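Local coordinates for solute-binding protein (Thermoactinomyces vulgaris, PDB 2ZYO) that binds cyclodextrins and linear maltodextrins such as maltotetraose, and probably hands them to a membrane transporter for uptake, at residues A171-Y176 / P362-H367; F179-K184 / N213-W218. All blocks are in the same frame, centred on the assembly; numbering follows the deposited sequence.

Contacts 1 and 2 share helix 174-183 and follow one another outward from the sugar. Contact 1 holds the N-terminal end of this helix against helix 360-371 and includes four residues of the glycan pocket, Asn173, Tyr175, Tyr176 and Asn364. Contact 2 pairs the later part of the same helix with helix 206-220. The side chain of Phe181 there is about 12 Å from a bound glucose. The centres of the two contacts are 11 Å apart, and aromatic side chains join them: Phe174 CE1 lies 3.7 Å from Phe181 CD2 in an edge-to-face pair, while His367 NE2 packs 3.7 Å from Phe181 CE2. Val215 CG1 also reaches His367 CD2, at 3.6 Å.

Contact 1 of 2, residues A171-Y176 / P362-H367; sequences ANNFYY and PINNAH. With GLC (alpha-D-glucopyranose), chain B; GLC (alpha-D-glucopyranose), chain C.
The imidazole of His367 has one face against the Asn173-Phe174 peptide at the N-cap of helix 174-183, with Phe174 N offset toward the ring's rim. In the ring plane, Ala171 O lies 3.4 Å from His367 CD2 and Ile363 O accepts from His367 ND1 at 2.8 Å. The Phe174 ring meets Ile363 CG1 over one face in a CH-pi contact. Tyr175 carries C4 of the chain C glucose over its ring centre, as aromatic residues do in maltodextrin pockets, and has Tyr176 CD2 at its edge.

Because His367 NE2 also bonds Thr177 OG1, a leucine in its place would probably leave Thr177 OG1 without its imidazole partner.

Asn173 suits the cap because its amide offers both polarities: OD1 accepts from Tyr175 N at 3.0 Å and from chain B glucose O6, while ND2 donates to chain C glucose O6 at 3.2 Å. With CG anti to the backbone N (chi1 -173°), the amide lies between helix start and sugars. Asn364 also uses both amide ends: ND2 bonds weakly to chain B glucose O6, and OD1 accepts a nearly linear N-H...O bond (172°) from Phe174 N at 2.8 Å.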
loop_
_atom_site.group_PDB
_atom_site.type_symbol
_atom_site.label_atom_id
_atom_site.label_comp_id
_atom_site.label_asym_id
_atom_site.label_seq_id
_atom_site.Cartn_x
_atom_site.Cartn_y
_atom_site.Cartn_z
ATOM N N ALA A 171 7.950 3.113 14.454
ATOM C CA ALA A 171 9.299 3.485 14.024
ATOM C C ALA A 171 10.271 2.303 13.976
ATOM O O ALA A 171 11.436 2.468 13.621
ATOM C CB ALA A 171 9.854 4.604 14.906
ATOM N N ASN A 172 9.785 1.118 14.340
ATOM C CA ASN A 172 10.569 -0.112 14.236
ATOM C C ASN A 172 10.101 -0.998 13.077
ATOM O O ASN A 172 10.435 -2.183 13.005
ATOM C CB ASN A 172 10.547 -0.881 15.565
ATOM C CG ASN A 172 9.135 -1.224 16.031
ATOM O OD1 ASN A 172 8.143 -0.873 15.388
ATOM N ND2 ASN A 172 9.045 -1.919 17.161
ATOM N N ASN A 173 9.331 -0.400 12.173
ATOM C CA ASN A 173 8.750 -1.101 11.033
ATOM C C ASN A 173 9.102 -0.352 9.753
ATOM O O ASN A 173 8.701 0.799 9.576
ATOM C CB ASN A 173 7.228 -1.196 11.212
ATOM C CG ASN A 173 6.549 -2.068 10.161
ATOM O OD1 ASN A 173 7.018 -2.203 9.030
ATOM N ND2 ASN A 173 5.411 -2.647 10.533
ATOM N N PHE A 174 9.860 -1.012 8.879
ATOM C CA PHE A 174 10.366 -0.407 7.639
ATOM C C PHE A 174 9.266 0.110 6.713
ATOM O O PHE A 174 9.477 1.074 5.973
ATOM C CB PHE A 174 11.270 -1.400 6.903
ATOM C CG PHE A 174 11.881 -0.862 5.633
ATOM C CD1 PHE A 174 12.765 0.213 5.661
ATOM C CD2 PHE A 174 11.591 -1.457 4.407
ATOM C CE1 PHE A 174 13.339 0.699 4.488
ATOM C CE2 PHE A 174 12.162 -0.980 3.229
ATOM C CZ PHE A 174 13.036 0.100 3.270
ATOM N N TYR A 175 8.094 -0.522 6.749
ATOM C CA TYR A 175 6.968 -0.019 5.968
ATOM C C TYR A 175 6.677 1.448 6.317
ATOM O O TYR A 175 6.392 2.265 5.435
ATOM C CB TYR A 175 5.706 -0.879 6.158
ATOM C CG TYR A 175 4.526 -0.288 5.420
ATOM C CD1 TYR A 175 4.348 -0.522 4.058
ATOM C CD2 TYR A 175 3.621 0.551 6.073
ATOM C CE1 TYR A 175 3.284 0.047 3.366
ATOM C CE2 TYR A 175 2.554 1.125 5.390
ATOM C CZ TYR A 175 2.395 0.871 4.037
ATOM O OH TYR A 175 1.345 1.442 3.361
ATOM N N TYR A 176 6.762 1.767 7.606
ATOM C CA TYR A 176 6.435 3.098 8.105
ATOM C C TYR A 176 7.608 4.066 8.003
ATOM O O TYR A 176 7.418 5.252 7.719
ATOM C CB TYR A 176 5.924 3.014 9.548
ATOM C CG TYR A 176 4.591 2.306 9.660
ATOM C CD1 TYR A 176 3.396 3.023 9.619
ATOM C CD2 TYR A 176 4.522 0.916 9.786
ATOM C CE1 TYR A 176 2.166 2.379 9.708
ATOM C CE2 TYR A 176 3.293 0.261 9.873
ATOM C CZ TYR A 176 2.121 1.001 9.838
ATOM O OH TYR A 176 0.902 0.369 9.927
ATOM N N PRO A 362 14.173 -9.406 8.087
ATOM C CA PRO A 362 15.512 -8.913 8.442
ATOM C C PRO A 362 15.596 -7.397 8.647
ATOM O O PRO A 362 16.265 -6.948 9.580
ATOM C CB PRO A 362 16.379 -9.332 7.247
ATOM C CG PRO A 362 15.620 -10.402 6.569
ATOM C CD PRO A 362 14.184 -10.110 6.791
ATOM N N ILE A 363 14.936 -6.615 7.794
ATOM C CA ILE A 363 15.006 -5.155 7.928
ATOM C C ILE A 363 14.286 -4.652 9.184
ATOM O O ILE A 363 14.758 -3.720 9.840
ATOM C CB ILE A 363 14.561 -4.386 6.637
ATOM C CG1 ILE A 363 14.987 -2.910 6.702
ATOM C CG2 ILE A 363 13.062 -4.507 6.390
ATOM C CD1 ILE A 363 16.490 -2.693 6.682
ATOM N N ASN A 364 13.158 -5.278 9.517
ATOM C CA ASN A 364 12.423 -4.924 10.730
ATOM C C ASN A 364 13.176 -5.338 11.987
ATOM O O ASN A 364 13.186 -4.605 12.976
ATOM C CB ASN A 364 11.009 -5.509 10.713
ATOM C CG ASN A 364 10.123 -4.863 9.662
ATOM O OD1 ASN A 364 10.381 -3.742 9.215
ATOM N ND2 ASN A 364 9.073 -5.570 9.258
ATOM N N ASN A 365 13.813 -6.508 11.940
ATOM C CA ASN A 365 14.685 -6.948 13.025
ATOM C C ASN A 365 15.829 -5.964 13.240
ATOM O O ASN A 365 16.173 -5.642 14.377
ATOM C CB ASN A 365 15.229 -8.353 12.754
ATOM C CG ASN A 365 14.175 -9.435 12.915
ATOM O OD1 ASN A 365 13.045 -9.171 13.331
ATOM N ND2 ASN A 365 14.544 -10.666 12.585
ATOM N N ALA A 366 16.402 -5.479 12.138
ATOM C CA ALA A 366 17.443 -4.454 12.185
ATOM C C ALA A 366 16.956 -3.185 12.888
ATOM O O ALA A 366 17.695 -2.582 13.663
ATOM C CB ALA A 366 17.944 -4.132 10.783
ATOM N N HIS A 367 15.710 -2.793 12.617
ATOM C CA HIS A 367 15.075 -1.680 13.325
ATOM C C HIS A 367 15.011 -1.942 14.831
ATOM O O HIS A 367 15.324 -1.058 15.629
ATOM C CB HIS A 367 13.666 -1.421 12.788
ATOM C CG HIS A 367 13.630 -0.608 11.531
ATOM N ND1 HIS A 367 14.070 -1.091 10.318
ATOM C CD2 HIS A 367 13.188 0.651 11.297
ATOM C CE1 HIS A 367 13.909 -0.162 9.392
ATOM N NE2 HIS A 367 13.376 0.905 9.959
HETATM C C1 GLC B . 3.686 -4.162 4.906
HETATM C C2 GLC B . 3.755 -5.333 3.923
HETATM C C3 GLC B . 3.981 -6.638 4.683
HETATM C C4 GLC B . 5.234 -6.530 5.557
HETATM C C5 GLC B . 5.126 -5.307 6.475
HETATM C C6 GLC B . 6.391 -5.064 7.274
HETATM O O2 GLC B . 2.544 -5.413 3.189
HETATM O O3 GLC B . 4.124 -7.711 3.765
HETATM O O4 GLC B . 5.373 -7.706 6.342
HETATM O O5 GLC B . 4.872 -4.114 5.698
HETATM O O6 GLC B . 6.123 -5.071 8.667
HETATM C C1 GLC C . -0.740 -1.728 6.568
HETATM C C2 GLC C . -0.562 -2.144 5.085
HETATM C C3 GLC C . 0.448 -3.296 4.898
HETATM C C4 GLC C . 1.710 -3.079 5.733
HETATM C C5 GLC C . 1.329 -2.777 7.180
HETATM C C6 GLC C . 2.532 -2.542 8.080
HETATM O O1 GLC C . -1.497 -2.649 7.272
HETATM O O2 GLC C . -1.820 -2.517 4.526
HETATM O O3 GLC C . 0.813 -3.388 3.528
HETATM O O4 GLC C . 2.526 -4.264 5.683
HETATM O O5 GLC C . 0.528 -1.581 7.225
HETATM O O6 GLC C . 2.848 -3.701 8.839
#

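Contact 2 of 2, residues F179-K184 / N213-W218; sequences FLFAAK and NEVQKW
Leu180 sends its two methyls between the side chains of Glu214, Val215 and Trp218, at the heart of an alpha-alpha packing of helices 174-183 and 206-220 in one lobe of this solute-binding protein. The short axes run roughly antiparallel, at 141°, and approach to 9.9 Å, leaving room for Leu180 and Val215 to meet between them.

The close-packed side is apolar. Leu180 CD1 touches Val215 CG2 at 4.0 Å and also reaches the pyrrole part of the Trp218 indole, 4.1 Å from NE1, while CD2 rests on the aliphatic CB of Glu214. Val215, beta-branched and compact, serves two neighbours with one methyl, since CG2 also meets Phe181 CE2 at 3.9 Å. Trp218 can lie in this buried layer because its polar NE1 bonds Tyr147 OH, and Phe151 and Phe169 each form an edge-to-face pair with its indole.

The other side is polar and partly exposed, held by charge rather than by interlocking apolar groups, and long flexible chains suit it. Lys184 and Glu214 cross at about a right angle, and both are bent at chi2 (Glu214 -82°), which brings their charged ends together. The carboxylate is shared between two lysines in a salt-bridge network: Lys217 NZ, one turn along the same helix, reaches Glu214 OE1 at 3.3 Å from the syn side, 31° out of the carboxylate plane. Lys184 is in turn divided between two acids, as its ammonium also pairs with Asp271; across the helices, Lys184 NZ meets Glu214 OE2 at 2.9 Å, on the anti lone pair of that oxygen.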
loop_
_atom_site.group_PDB
_atom_site.type_symbol
_atom_site.label_atom_id
_atom_site.label_comp_id
_atom_site.label_asym_id
_atom_site.label_seq_id
_atom_site.Cartn_x
_atom_site.Cartn_y
_atom_site.Cartn_z
ATOM N N PHE A 179 10.009 6.475 4.420
ATOM C CA PHE A 179 10.205 7.876 4.032
ATOM C C PHE A 179 11.528 8.447 4.538
ATOM O O PHE A 179 12.132 9.290 3.879
ATOM C CB PHE A 179 9.005 8.759 4.421
ATOM C CG PHE A 179 8.985 9.187 5.867
ATOM C CD1 PHE A 179 9.457 10.444 6.239
ATOM C CD2 PHE A 179 8.470 8.347 6.852
ATOM C CE1 PHE A 179 9.431 10.854 7.573
ATOM C CE2 PHE A 179 8.442 8.745 8.191
ATOM C CZ PHE A 179 8.922 10.004 8.553
ATOM N N LEU A 180 11.978 7.966 5.698
ATOM C CA LEU A 180 13.261 8.391 6.263
ATOM C C LEU A 180 14.438 7.890 5.430
ATOM O O LEU A 180 15.434 8.596 5.271
ATOM C CB LEU A 180 13.403 7.929 7.717
ATOM C CG LEU A 180 12.401 8.499 8.729
ATOM C CD1 LEU A 180 12.473 7.754 10.057
ATOM C CD2 LEU A 180 12.618 9.992 8.941
ATOM N N PHE A 181 14.319 6.673 4.903
ATOM C CA PHE A 181 15.345 6.100 4.033
ATOM C C PHE A 181 15.326 6.755 2.654
ATOM O O PHE A 181 16.373 7.128 2.123
ATOM C CB PHE A 181 15.172 4.582 3.925
ATOM C CG PHE A 181 15.516 3.847 5.193
ATOM C CD1 PHE A 181 16.772 3.280 5.358
ATOM C CD2 PHE A 181 14.585 3.727 6.222
ATOM C CE1 PHE A 181 17.102 2.597 6.529
ATOM C CE2 PHE A 181 14.904 3.048 7.403
ATOM C CZ PHE A 181 16.163 2.482 7.554
ATOM N N ALA A 182 14.128 6.912 2.090
ATOM C CA ALA A 182 13.958 7.560 0.788
ATOM C C ALA A 182 14.482 8.997 0.785
ATOM O O ALA A 182 15.059 9.448 -0.206
ATOM C CB ALA A 182 12.499 7.523 0.364
ATOM N N ALA A 183 14.290 9.702 1.902
ATOM C CA ALA A 183 14.776 11.076 2.065
ATOM C C ALA A 183 16.286 11.179 1.873
ATOM O O ALA A 183 16.789 12.187 1.377
ATOM C CB ALA A 183 14.386 11.614 3.433
ATOM N N LYS A 184 17.003 10.128 2.267
ATOM C CA LYS A 184 18.462 10.111 2.182
ATOM C C LYS A 184 18.958 9.594 0.831
ATOM O O LYS A 184 20.158 9.638 0.552
ATOM C CB LYS A 184 19.058 9.280 3.323
ATOM C CG LYS A 184 18.486 9.592 4.705
ATOM C CD LYS A 184 18.579 11.072 5.056
ATOM C CE LYS A 184 17.794 11.377 6.316
ATOM N NZ LYS A 184 17.882 12.818 6.694
ATOM N N ASN A 213 19.920 6.155 10.959
ATOM C CA ASN A 213 20.306 7.137 11.973
ATOM C C ASN A 213 19.113 7.974 12.427
ATOM O O ASN A 213 19.015 8.347 13.600
ATOM C CB ASN A 213 21.417 8.055 11.459
ATOM C CG ASN A 213 22.773 7.374 11.416
ATOM O OD1 ASN A 213 22.947 6.264 11.911
ATOM N ND2 ASN A 213 23.745 8.045 10.814
ATOM N N GLU A 214 18.209 8.269 11.493
ATOM C CA GLU A 214 16.976 8.983 11.819
ATOM C C GLU A 214 16.054 8.098 12.655
ATOM O O GLU A 214 15.481 8.553 13.643
ATOM C CB GLU A 214 16.254 9.458 10.553
ATOM C CG GLU A 214 17.012 10.508 9.743
ATOM C CD GLU A 214 16.851 11.932 10.269
ATOM O OE1 GLU A 214 16.607 12.119 11.482
ATOM O OE2 GLU A 214 16.977 12.875 9.457
ATOM N N VAL A 215 15.925 6.833 12.254
ATOM C CA VAL A 215 15.156 5.838 13.009
ATOM C C VAL A 215 15.638 5.772 14.462
ATOM O O VAL A 215 14.833 5.827 15.397
ATOM C CB VAL A 215 15.243 4.434 12.347
ATOM C CG1 VAL A 215 14.638 3.356 13.247
ATOM C CG2 VAL A 215 14.564 4.443 10.981
ATOM N N GLN A 216 16.954 5.669 14.634
ATOM C CA GLN A 216 17.586 5.624 15.951
ATOM C C GLN A 216 17.192 6.815 16.826
ATOM O O GLN A 216 16.917 6.651 18.015
ATOM C CB GLN A 216 19.106 5.554 15.800
ATOM C CG GLN A 216 19.858 5.283 17.095
ATOM C CD GLN A 216 21.353 5.184 16.886
ATOM O OE1 GLN A 216 21.955 6.012 16.198
ATOM N NE2 GLN A 216 21.966 4.167 17.483
ATOM N N LYS A 217 17.156 8.005 16.225
ATOM C CA LYS A 217 16.806 9.234 16.942
ATOM C C LYS A 217 15.408 9.196 17.560
ATOM O O LYS A 217 15.167 9.808 18.602
ATOM C CB LYS A 217 16.952 10.449 16.026
ATOM C CG LYS A 217 18.395 10.885 15.806
ATOM C CD LYS A 217 18.518 11.883 14.662
ATOM C CE LYS A 217 17.866 13.219 14.990
ATOM N NZ LYS A 217 17.835 14.106 13.794
ATOM N N TRP A 218 14.491 8.470 16.924
ATOM C CA TRP A 218 13.135 8.326 17.449
ATOM C C TRP A 218 13.101 7.586 18.785
ATOM O O TRP A 218 12.186 7.777 19.584
ATOM C CB TRP A 218 12.218 7.659 16.420
ATOM C CG TRP A 218 11.736 8.635 15.399
ATOM C CD1 TRP A 218 12.278 8.870 14.169
ATOM C CD2 TRP A 218 10.630 9.536 15.532
ATOM N NE1 TRP A 218 11.570 9.855 13.520
ATOM C CE2 TRP A 218 10.554 10.282 14.335
ATOM C CE3 TRP A 218 9.690 9.779 16.543
ATOM C CZ2 TRP A 218 9.575 11.259 14.120
ATOM C CZ3 TRP A 218 8.716 10.753 16.329
ATOM C CH2 TRP A 218 8.668 11.479 15.125
#